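Local coordinates for protein probable zinc protease PqqL (Escherichia coli, PDB 6OFT) that probably acts as a zinc-dependent metalloendopeptidase of the M16 family in the periplasm, the chain here being the first half of the full protease, at residues S273-A278 with K406-Q411. Sequence-based numbering, arbitrary orientation.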
# COMPACT_ATOMS: atom_id res chain seq x y z
N SER A 273 -14.13 7.23 12.36
CA SER A 273 -12.87 6.97 11.65
C SER A 273 -12.99 7.25 10.14
O SER A 273 -12.00 7.63 9.52
CB SER A 273 -12.32 5.58 11.96
OG SER A 273 -13.21 4.54 11.58
N PHE A 274 -14.21 7.16 9.57
CA PHE A 274 -14.46 7.53 8.17
C PHE A 274 -14.21 9.05 8.03
O PHE A 274 -13.59 9.46 7.05
CB PHE A 274 -15.91 7.19 7.75
CG PHE A 274 -16.24 7.51 6.30
CD1 PHE A 274 -16.69 8.78 5.94
CD2 PHE A 274 -16.11 6.55 5.31
CE1 PHE A 274 -17.00 9.08 4.61
CE2 PHE A 274 -16.41 6.86 3.97
CZ PHE A 274 -16.86 8.12 3.63
N ILE A 275 -14.69 9.86 8.99
CA ILE A 275 -14.54 11.31 9.01
C ILE A 275 -13.07 11.70 9.18
O ILE A 275 -12.61 12.58 8.46
CB ILE A 275 -15.47 12.00 10.07
CG1 ILE A 275 -16.96 11.87 9.68
CG2 ILE A 275 -15.08 13.48 10.28
CD1 ILE A 275 -17.92 11.96 10.87
N GLU A 276 -12.36 11.07 10.13
CA GLU A 276 -10.93 11.32 10.39
C GLU A 276 -10.10 11.13 9.12
O GLU A 276 -9.29 12.00 8.80
CB GLU A 276 -10.42 10.44 11.54
CG GLU A 276 -8.91 10.51 11.78
CD GLU A 276 -8.46 11.12 13.09
OE1 GLU A 276 -9.14 10.91 14.12
OE2 GLU A 276 -7.40 11.80 13.10
N GLN A 277 -10.32 10.02 8.39
CA GLN A 277 -9.58 9.73 7.16
C GLN A 277 -9.95 10.74 6.08
O GLN A 277 -9.07 11.18 5.35
CB GLN A 277 -9.85 8.29 6.67
CG GLN A 277 -8.95 7.80 5.50
CD GLN A 277 -9.37 8.23 4.09
OE1 GLN A 277 -10.48 8.72 3.86
NE2 GLN A 277 -8.50 8.02 3.11
N ALA A 278 -11.25 11.08 5.97
CA ALA A 278 -11.73 12.04 4.97
C ALA A 278 -11.13 13.44 5.19
O ALA A 278 -10.88 14.15 4.23
CB ALA A 278 -13.25 12.11 5.00
N LYS A 406 -21.81 11.80 1.24
CA LYS A 406 -22.89 12.79 1.20
C LYS A 406 -23.37 13.17 2.61
O LYS A 406 -23.69 14.33 2.86
CB LYS A 406 -24.08 12.27 0.38
CG LYS A 406 -24.16 12.82 -1.04
CD LYS A 406 -25.48 13.52 -1.29
CE LYS A 406 -25.65 13.91 -2.74
NZ LYS A 406 -26.91 14.66 -2.97
N ARG A 407 -23.44 12.19 3.52
CA ARG A 407 -23.92 12.41 4.88
C ARG A 407 -22.81 12.80 5.88
O ARG A 407 -22.99 13.75 6.63
CB ARG A 407 -24.70 11.18 5.36
CG ARG A 407 -25.18 11.27 6.81
CD ARG A 407 -26.05 10.10 7.20
NE ARG A 407 -25.32 8.84 7.12
CZ ARG A 407 -24.70 8.27 8.16
NH1 ARG A 407 -24.72 8.86 9.35
NH2 ARG A 407 -24.07 7.12 8.00
N LEU A 408 -21.71 12.04 5.96
CA LEU A 408 -20.66 12.30 6.94
C LEU A 408 -19.78 13.52 6.64
O LEU A 408 -19.29 14.14 7.59
CB LEU A 408 -19.79 11.07 7.20
CG LEU A 408 -20.52 9.85 7.81
CD1 LEU A 408 -19.57 8.69 7.98
CD2 LEU A 408 -21.19 10.20 9.15
N TRP A 409 -19.60 13.88 5.35
CA TRP A 409 -18.77 15.04 5.00
C TRP A 409 -19.38 16.37 5.46
O TRP A 409 -18.66 17.36 5.50
CB TRP A 409 -18.43 15.10 3.50
CG TRP A 409 -17.48 14.05 2.99
CD1 TRP A 409 -16.74 13.17 3.72
CD2 TRP A 409 -17.15 13.81 1.61
NE1 TRP A 409 -15.96 12.40 2.89
CE2 TRP A 409 -16.20 12.76 1.59
CE3 TRP A 409 -17.56 14.38 0.39
CZ2 TRP A 409 -15.66 12.26 0.40
CZ3 TRP A 409 -17.02 13.88 -0.79
CH2 TRP A 409 -16.09 12.83 -0.77
N GLN A 410 -20.68 16.40 5.86
CA GLN A 410 -21.28 17.65 6.34
C GLN A 410 -20.74 18.01 7.76
O GLN A 410 -20.86 19.15 8.20
CB GLN A 410 -22.82 17.66 6.23
CG GLN A 410 -23.58 16.65 7.08
CD GLN A 410 -24.92 16.25 6.51
OE1 GLN A 410 -25.06 15.90 5.33
NE2 GLN A 410 -25.94 16.24 7.35
N GLN A 411 -20.06 17.05 8.40
CA GLN A 411 -19.37 17.26 9.68
C GLN A 411 -17.96 17.86 9.44
O GLN A 411 -17.29 18.27 10.39
CB GLN A 411 -19.26 15.93 10.45
CG GLN A 411 -20.55 15.58 11.16
CD GLN A 411 -20.49 14.24 11.80
OE1 GLN A 411 -19.82 14.04 12.81
NE2 GLN A 411 -21.18 13.28 11.21
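S273 OG, hydrogen-bonded to Q267 O, N269 N and D270 OD1, pins the beginning of helix 271-296 directly before F274 and I275, which pack against L408 of segment 406-411. A salt bridge between R407 NH2 and E271 OE2 links the two helices beside this packing. Between segments 273-278 and 406-411 themselves no hydrogen bond forms, and the case illustrates how apolar side chains and an indole can hold one helix against another and its following 3-10 segment. F274 has CG anti to its own nitrogen (chi1 -179°), which carries the ring across to the partner segment, where its CD1 lies 3.5 Å from L408 CD1. The same ring reaches W409, CE1 standing 3.9 Å from NE1; the planes are inclined by only 28° but slid so far apart, with 5.9 Å between the phenyl and five-membered ring centroids, that they barely overlap. One turn further along the helix, A278 brings its methyl CB to 3.4 Å from W409 NE1. I275 crosses L408 at about a right angle, CG1 resting 3.8 Å from L408 CB. Its terminal methyl CD1 continues to Q411, sitting over the plane of the amide, 3.4 Å from OE1 and 3.5 Å from NE2. With an alanine in place of F274, L408 CD1 would probably lose its aromatic neighbour and the W409 indole would be less closely held on that side. W409 also packs on R362, L363 and L366, and its carbonyl oxygen is hydrogen-bonded to K359 NZ, so it is packed between helices 271-296 and 352-371. Away from the predicted zinc site, the arrangement is the helical packing of an M16 alpha/beta domain, here joining helix 271-296, within the inactive-domain family region, to helix 398-408 and the 3-10 segment 409-411.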